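Local coordinates for protein citrate lyase, subunit 1 (Methanosaeta concilii, PDB 6HXI) that probably catalyses, as part of ATP citrate lyase, the ATP-driven conversion of citrate and coenzyme A to acetyl-CoA and oxaloacetate, at residues R17-Y22 against E180-A185; D129-S134 against A185-Y190; I149-D154 against G165-A170. All blocks are in the same frame, centred on the assembly; numbering follows the deposited sequence.

Contact 1 of 3, residues R17-Y22 against E180-A185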
# COMPACT_ATOMS: atom_id res chain seq x y z
N ARG C 17 -47.37 29.26 35.73
CA ARG C 17 -47.04 28.53 34.51
C ARG C 17 -47.32 27.04 34.56
O ARG C 17 -47.97 26.52 33.65
CB ARG C 17 -45.56 28.79 34.11
CG ARG C 17 -45.26 28.54 32.63
CD ARG C 17 -44.29 29.56 32.06
NE ARG C 17 -42.90 29.09 32.10
CZ ARG C 17 -42.03 29.39 33.06
NH1 ARG C 17 -42.40 30.16 34.09
NH2 ARG C 17 -40.79 28.92 33.01
N TYR C 18 -46.81 26.33 35.57
CA TYR C 18 -46.86 24.87 35.59
C TYR C 18 -47.98 24.23 36.46
O TYR C 18 -48.37 23.10 36.16
CB TYR C 18 -45.46 24.30 35.91
CG TYR C 18 -44.46 24.76 34.87
CD1 TYR C 18 -44.51 24.27 33.57
CD2 TYR C 18 -43.58 25.79 35.14
CE1 TYR C 18 -43.66 24.76 32.58
CE2 TYR C 18 -42.73 26.30 34.16
CZ TYR C 18 -42.78 25.78 32.87
OH TYR C 18 -41.95 26.26 31.88
N LEU C 19 -48.57 24.95 37.44
CA LEU C 19 -49.67 24.34 38.21
C LEU C 19 -50.95 24.06 37.36
O LEU C 19 -51.55 22.99 37.58
CB LEU C 19 -50.01 25.09 39.49
CG LEU C 19 -50.84 24.28 40.51
CD1 LEU C 19 -49.95 23.32 41.31
CD2 LEU C 19 -51.60 25.20 41.45
N PRO C 20 -51.35 24.89 36.35
CA PRO C 20 -52.54 24.54 35.53
C PRO C 20 -52.43 23.27 34.67
O PRO C 20 -53.36 22.97 33.93
CB PRO C 20 -52.75 25.79 34.66
CG PRO C 20 -51.98 26.87 35.31
CD PRO C 20 -50.81 26.20 35.94
N GLU C 21 -51.31 22.52 34.78
CA GLU C 21 -51.03 21.26 34.07
C GLU C 21 -51.44 20.04 34.90
O GLU C 21 -51.61 18.96 34.35
CB GLU C 21 -49.53 21.16 33.73
CG GLU C 21 -49.12 21.99 32.52
CD GLU C 21 -47.64 21.98 32.16
OE1 GLU C 21 -46.97 20.94 32.37
OE2 GLU C 21 -47.17 23.01 31.63
N TYR C 22 -51.59 20.24 36.22
CA TYR C 22 -51.98 19.23 37.21
C TYR C 22 -53.41 19.51 37.72
O TYR C 22 -54.17 18.58 38.03
CB TYR C 22 -50.99 19.27 38.40
CG TYR C 22 -49.53 19.14 38.00
CD1 TYR C 22 -49.03 17.94 37.49
CD2 TYR C 22 -48.65 20.21 38.13
CE1 TYR C 22 -47.69 17.82 37.12
CE2 TYR C 22 -47.31 20.09 37.78
CZ TYR C 22 -46.83 18.89 37.27
OH TYR C 22 -45.51 18.77 36.90
N GLU C 180 -58.19 19.58 48.50
CA GLU C 180 -57.67 18.22 48.28
C GLU C 180 -56.99 18.18 46.91
O GLU C 180 -55.85 17.76 46.82
CB GLU C 180 -58.84 17.21 48.36
CG GLU C 180 -58.52 15.80 47.87
CD GLU C 180 -59.71 14.85 47.81
OE1 GLU C 180 -60.82 15.30 47.41
OE2 GLU C 180 -59.54 13.66 48.12
N GLU C 181 -57.69 18.69 45.86
CA GLU C 181 -57.22 18.76 44.49
C GLU C 181 -56.04 19.74 44.34
O GLU C 181 -55.09 19.43 43.60
CB GLU C 181 -58.37 19.13 43.54
CG GLU C 181 -59.15 17.92 43.05
CD GLU C 181 -60.67 18.04 42.96
OE1 GLU C 181 -61.16 18.95 42.25
OE2 GLU C 181 -61.36 17.18 43.55
N PHE C 182 -56.10 20.89 45.06
CA PHE C 182 -55.05 21.90 45.00
C PHE C 182 -53.74 21.44 45.62
O PHE C 182 -52.67 21.67 45.02
CB PHE C 182 -55.52 23.24 45.61
CG PHE C 182 -54.40 24.24 45.86
CD1 PHE C 182 -53.75 24.85 44.80
CD2 PHE C 182 -53.96 24.49 47.15
CE1 PHE C 182 -52.68 25.72 45.03
CE2 PHE C 182 -52.89 25.37 47.38
CZ PHE C 182 -52.27 25.98 46.31
N ILE C 183 -53.80 20.79 46.80
CA ILE C 183 -52.58 20.33 47.50
C ILE C 183 -52.00 19.07 46.82
O ILE C 183 -50.78 18.86 46.88
CB ILE C 183 -52.74 20.21 49.04
CG1 ILE C 183 -53.57 18.97 49.47
CG2 ILE C 183 -53.32 21.52 49.64
CD1 ILE C 183 -53.55 18.72 51.00
N THR C 184 -52.87 18.29 46.11
CA THR C 184 -52.46 17.10 45.34
C THR C 184 -51.65 17.58 44.13
O THR C 184 -50.61 16.99 43.83
CB THR C 184 -53.69 16.22 44.98
OG1 THR C 184 -54.19 15.64 46.19
CG2 THR C 184 -53.36 15.09 44.00
N ALA C 185 -52.12 18.66 43.46
CA ALA C 185 -51.48 19.31 42.32
C ALA C 185 -50.17 19.98 42.75
O ALA C 185 -49.17 19.89 42.04
CB ALA C 185 -52.42 20.34 41.72

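Contact 2 of 3, residues D129-S134 against A185-Y190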
# COMPACT_ATOMS: atom_id res chain seq x y z
N ASP C 129 -42.06 12.97 51.36
CA ASP C 129 -42.45 14.39 51.44
C ASP C 129 -43.58 14.56 52.43
O ASP C 129 -44.43 13.68 52.56
CB ASP C 129 -42.87 14.91 50.05
CG ASP C 129 -41.91 14.51 48.94
OD1 ASP C 129 -40.68 14.62 49.15
OD2 ASP C 129 -42.39 14.06 47.87
N ASN C 130 -43.58 15.68 53.15
CA ASN C 130 -44.63 15.98 54.12
C ASN C 130 -45.39 17.23 53.69
O ASN C 130 -44.76 18.25 53.41
CB ASN C 130 -44.05 16.15 55.52
CG ASN C 130 -43.38 14.91 56.04
OD1 ASN C 130 -44.00 13.85 56.16
ND2 ASN C 130 -42.10 15.01 56.35
N ILE C 131 -46.72 17.13 53.59
CA ILE C 131 -47.62 18.23 53.26
C ILE C 131 -48.24 18.72 54.57
O ILE C 131 -48.75 17.91 55.34
CB ILE C 131 -48.70 17.83 52.21
CG1 ILE C 131 -48.03 17.23 50.93
CG2 ILE C 131 -49.63 19.02 51.87
CD1 ILE C 131 -48.96 16.53 49.97
N PHE C 132 -48.18 20.02 54.83
CA PHE C 132 -48.72 20.64 56.04
C PHE C 132 -49.88 21.55 55.65
O PHE C 132 -49.76 22.28 54.66
CB PHE C 132 -47.63 21.42 56.81
CG PHE C 132 -46.43 20.58 57.16
CD1 PHE C 132 -46.44 19.76 58.28
CD2 PHE C 132 -45.30 20.57 56.35
CE1 PHE C 132 -45.33 18.95 58.59
CE2 PHE C 132 -44.20 19.76 56.66
CZ PHE C 132 -44.22 18.96 57.78
N PHE C 133 -51.01 21.44 56.36
CA PHE C 133 -52.19 22.25 56.08
C PHE C 133 -52.84 22.74 57.36
O PHE C 133 -52.96 21.98 58.33
CB PHE C 133 -53.20 21.48 55.19
CG PHE C 133 -54.49 22.23 54.90
CD1 PHE C 133 -54.55 23.16 53.87
CD2 PHE C 133 -55.63 22.02 55.67
CE1 PHE C 133 -55.72 23.89 53.63
CE2 PHE C 133 -56.80 22.75 55.43
CZ PHE C 133 -56.85 23.66 54.40
N SER C 134 -53.32 23.99 57.33
CA SER C 134 -54.07 24.60 58.43
C SER C 134 -55.09 25.60 57.88
O SER C 134 -54.96 26.06 56.73
CB SER C 134 -53.14 25.27 59.44
OG SER C 134 -53.85 25.60 60.62
N ALA C 185 -52.12 18.66 43.46
CA ALA C 185 -51.48 19.31 42.32
C ALA C 185 -50.17 19.98 42.75
O ALA C 185 -49.17 19.89 42.04
CB ALA C 185 -52.42 20.34 41.72
N LEU C 186 -50.19 20.62 43.94
CA LEU C 186 -49.03 21.31 44.52
C LEU C 186 -47.89 20.33 44.79
O LEU C 186 -46.74 20.68 44.55
CB LEU C 186 -49.40 22.09 45.78
CG LEU C 186 -48.38 23.15 46.23
CD1 LEU C 186 -48.48 24.39 45.37
CD2 LEU C 186 -48.59 23.51 47.68
N TRP C 187 -48.22 19.10 45.26
CA TRP C 187 -47.24 18.04 45.48
C TRP C 187 -46.60 17.61 44.14
O TRP C 187 -45.39 17.41 44.08
CB TRP C 187 -47.84 16.81 46.18
CG TRP C 187 -46.81 15.73 46.38
CD1 TRP C 187 -45.81 15.71 47.31
CD2 TRP C 187 -46.58 14.62 45.51
NE1 TRP C 187 -45.00 14.62 47.11
CE2 TRP C 187 -45.43 13.94 46.00
CE3 TRP C 187 -47.20 14.14 44.35
CZ2 TRP C 187 -44.94 12.78 45.40
CZ3 TRP C 187 -46.73 12.98 43.76
CH2 TRP C 187 -45.60 12.31 44.29
N ARG C 188 -47.43 17.47 43.09
CA ARG C 188 -46.97 17.08 41.75
C ARG C 188 -46.05 18.16 41.21
O ARG C 188 -44.98 17.85 40.68
CB ARG C 188 -48.18 16.84 40.83
CG ARG C 188 -49.07 15.68 41.26
CD ARG C 188 -49.98 15.25 40.12
NE ARG C 188 -51.17 14.54 40.58
CZ ARG C 188 -51.22 13.23 40.82
NH1 ARG C 188 -50.14 12.47 40.69
NH2 ARG C 188 -52.35 12.67 41.24
N PHE C 189 -46.42 19.42 41.43
CA PHE C 189 -45.64 20.59 41.07
C PHE C 189 -44.31 20.60 41.84
O PHE C 189 -43.27 20.83 41.24
CB PHE C 189 -46.48 21.86 41.35
CG PHE C 189 -45.76 23.18 41.25
CD1 PHE C 189 -45.44 23.72 40.01
CD2 PHE C 189 -45.44 23.91 42.40
CE1 PHE C 189 -44.78 24.95 39.91
CE2 PHE C 189 -44.78 25.14 42.30
CZ PHE C 189 -44.46 25.65 41.06
N TYR C 190 -44.34 20.29 43.14
CA TYR C 190 -43.17 20.21 44.02
C TYR C 190 -42.19 19.12 43.52
O TYR C 190 -40.99 19.37 43.35
CB TYR C 190 -43.67 19.90 45.46
CG TYR C 190 -42.59 19.67 46.50
CD1 TYR C 190 -42.08 20.72 47.25
CD2 TYR C 190 -42.15 18.38 46.79
CE1 TYR C 190 -41.11 20.50 48.23
CE2 TYR C 190 -41.19 18.15 47.78
CZ TYR C 190 -40.67 19.22 48.49
OH TYR C 190 -39.72 19.01 49.46

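Contact 3 of 3, residues I149-D154 against G165-A170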
# COMPACT_ATOMS: atom_id res chain seq x y z
N ILE C 149 -52.41 20.02 60.29
CA ILE C 149 -52.47 18.60 59.92
C ILE C 149 -51.30 18.27 59.00
O ILE C 149 -50.94 19.09 58.15
CB ILE C 149 -53.85 18.11 59.37
CG1 ILE C 149 -54.28 18.84 58.07
CG2 ILE C 149 -54.93 18.19 60.45
CD1 ILE C 149 -53.94 18.08 56.80
N SER C 150 -50.72 17.08 59.17
CA SER C 150 -49.58 16.62 58.38
C SER C 150 -49.96 15.39 57.56
O SER C 150 -50.57 14.47 58.10
CB SER C 150 -48.41 16.30 59.30
OG SER C 150 -47.27 15.86 58.57
N ILE C 151 -49.59 15.38 56.25
CA ILE C 151 -49.84 14.28 55.30
C ILE C 151 -48.50 13.83 54.74
O ILE C 151 -47.85 14.60 54.03
CB ILE C 151 -50.81 14.70 54.14
CG1 ILE C 151 -52.16 15.25 54.69
CG2 ILE C 151 -51.02 13.55 53.13
CD1 ILE C 151 -52.98 16.12 53.71
N HIS C 152 -48.08 12.59 55.05
CA HIS C 152 -46.83 12.05 54.55
C HIS C 152 -47.04 11.32 53.23
O HIS C 152 -47.90 10.46 53.13
CB HIS C 152 -46.15 11.14 55.59
CG HIS C 152 -44.86 10.56 55.10
ND1 HIS C 152 -43.70 11.33 55.01
CD2 HIS C 152 -44.59 9.33 54.61
CE1 HIS C 152 -42.77 10.53 54.51
NE2 HIS C 152 -43.26 9.32 54.23
N VAL C 153 -46.22 11.65 52.21
CA VAL C 153 -46.24 11.05 50.88
C VAL C 153 -44.97 10.22 50.75
O VAL C 153 -43.87 10.78 50.75
CB VAL C 153 -46.37 12.10 49.74
CG1 VAL C 153 -46.63 11.44 48.39
CG2 VAL C 153 -47.47 13.12 50.04
N ASP C 154 -45.11 8.89 50.72
CA ASP C 154 -43.98 7.96 50.62
C ASP C 154 -43.27 8.16 49.27
O ASP C 154 -43.93 8.43 48.26
CB ASP C 154 -44.45 6.51 50.80
CG ASP C 154 -43.34 5.48 50.75
OD1 ASP C 154 -42.67 5.28 51.78
OD2 ASP C 154 -43.14 4.87 49.67
N GLY C 165 -58.37 13.47 50.82
CA GLY C 165 -59.70 13.84 51.31
C GLY C 165 -59.79 13.94 52.81
O GLY C 165 -60.25 14.96 53.32
N SER C 166 -59.28 12.91 53.54
CA SER C 166 -59.20 12.88 55.00
C SER C 166 -58.19 13.96 55.50
O SER C 166 -57.00 13.73 55.73
CB SER C 166 -58.84 11.48 55.49
OG SER C 166 -59.76 10.54 54.95
N LYS C 167 -58.75 15.18 55.58
CA LYS C 167 -58.21 16.47 55.96
C LYS C 167 -59.24 17.09 56.95
O LYS C 167 -60.08 16.35 57.49
CB LYS C 167 -58.11 17.31 54.69
CG LYS C 167 -57.06 18.41 54.71
CD LYS C 167 -56.51 18.73 53.33
CE LYS C 167 -57.52 19.34 52.38
NZ LYS C 167 -58.29 18.31 51.64
N LEU C 168 -59.19 18.42 57.18
CA LEU C 168 -60.07 19.10 58.13
C LEU C 168 -61.56 19.09 57.74
O LEU C 168 -61.92 19.53 56.64
CB LEU C 168 -59.58 20.52 58.43
CG LEU C 168 -58.38 20.58 59.38
CD1 LEU C 168 -57.35 21.60 58.93
CD2 LEU C 168 -58.81 20.79 60.84
N PRO C 169 -62.43 18.56 58.64
CA PRO C 169 -63.88 18.52 58.34
C PRO C 169 -64.55 19.89 58.30
O PRO C 169 -65.52 20.06 57.56
CB PRO C 169 -64.46 17.63 59.45
CG PRO C 169 -63.50 17.77 60.58
CD PRO C 169 -62.14 18.00 59.98
N ALA C 170 -64.02 20.86 59.09
CA ALA C 170 -64.48 22.25 59.19
C ALA C 170 -64.60 22.98 57.84
O ALA C 170 -65.38 23.93 57.73
CB ALA C 170 -63.58 23.02 60.13

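Contact 1 of 3, residues R17-Y22 against E180-A185
F182 is the first residue of helical segment 180-185 to meet 17-22. Its CB leaves the helix away from that segment, but with CG anti to the backbone N (chi1 168°) the ring swings back far enough for CE1 to lie 3.8 Å from L19 CD2. The methyl arrives at the ring's edge, near its plane, and the two side chains cross at about a right angle. The same ring also meets that of F203 and touches V120, so L19 extends an apolar layer reaching strand 118-125. Further along, A185 ends the segment and faces 17-22 directly. Its CB has two partners, 3.8 Å from Y22 CB and 3.9 Å from L19 CD1, while the carbonyl A185 O lies 3.6 Å from the same leucine methyl. Y22 touches chiefly through its CB, because its CG stands beside the backbone N (chi1 -53°) and the ring leads away from 180-185 to lie against R188 and F189 of the next turn, its OH hydrogen-bonded to R230. Small A185 lets the chains come close, with CA atoms of Y22 and A185 5.1 Å apart. The arrangement packs the 3-10 turn 19-21 and Y22, which follow helix 8-18, against helix 173-192 of the ATP-grasp domain.

Contact 2 of 3, residues D129-S134 against A185-Y190
D129 and W187 join strand 128-134 to helix 173-192, which packs on the antiparallel sheet of the ATP-grasp domain. Their side chains cross at about a right angle, with carboxylate and indole planes 44° apart. The indole N-H is used: W187 NE1 donates to D129 OD2 at 2.8 Å, with an N-H...O angle of 149°, reaching the oxygen on its anti side and slightly out of both planes. CG of W187 is anti to the backbone N (chi1 179°), which extends the indole toward the strand. The other carboxylate oxygen, D129 OD1, lies at the edge of the Y190 ring, 3.8 Å from CE2, the two planes steeply inclined. S124 OG also links D129 to Y190, being hydrogen-bonded to D129 OD1 and to Y190 OH. Two arginines of the neighbouring succinyl-CoA ligase alpha-subunit chain, R119 and R122, form long, weak ion pairs with the carboxylate. A phenylalanine in place of W187 would lack the ring N-H, and D129 OD2 would probably lose its donor from the helix within this buried interface. At the root of the tryptophan side chain, I131 turns its far end inward, its CD1 4.0 Å from W187 CB.

Contact 3 of 3, residues I149-D154 against G165-A170
Strand 149-154, outermost within this chain in the antiparallel sheet of the ATP-grasp domain, is met through I149 and I151 by K167 and L168 of the loop that leads on to helix 173-192. The contact is wholly apolar and carries no hydrogen bond from one segment to the other. At its centre the I149 and K167 side chains cross at about a right angle, the tip of the isoleucine coming against the near part of the lysine chain, at its second methylene: I149 CD1 lies 3.8 Å from K167 CG. I149 reaches it from the crowded position, with CG1 between the backbone N and the carbonyl carbon (chi1 62°), and the same CG1 stands 4.2 Å from L168 CD1. The isoleucine therefore touches both loop residues, one through its end methyl and the other through its methylene. Two residues along the strand, I151 adds a looser touch, its CD1 4.4 Å from K167 CD. Beyond these methylenes the lysine bends at both chi3 and chi4, carrying its amino group away from the strand; NZ is hydrogen-bonded outside the two segments. The loop backbone turns sharply just before this point, with S166 at the centre of an inverse gamma turn and a weak bond from K167 N to G165 O at 2.7 Å. S166 OG is hydrogen-bonded to D163 OD2, which ties the turn to the preceding part of the loop. The contact sits between sheet and helix: I149 and L168 both touch F133 of strand 128-134, L168 also touches M135, I151 touches I183 of helix 173-192, and the lysine chain lies against V179 and E180 of the same helix.

How the contacts relate
Helix 173-192 carries one segment each of contacts 1 and 2, and side chains of contact 3 pack on it. Contacts 1 and 2 occupy successive turns of it and share A185; their centres are 10 Å apart, and L19 CD1 of contact 1 reaches F189 CB at 3.8 Å. Contact 3, centred 10 Å from contact 2 and 16 Å from contact 1, joins the same sheet: D129 O lies 2.7 Å from V153 N and N130 OD1 2.8 Å from H152 ND1, both probable hydrogen bonds. It also meets contact 1 where I183 CD1 and I151 CD1 approach to 3.8 Å. All three belong to the ATP-grasp region, whereas G259, G307 and F345 of the coenzyme A pocket belong to the citrate-binding region.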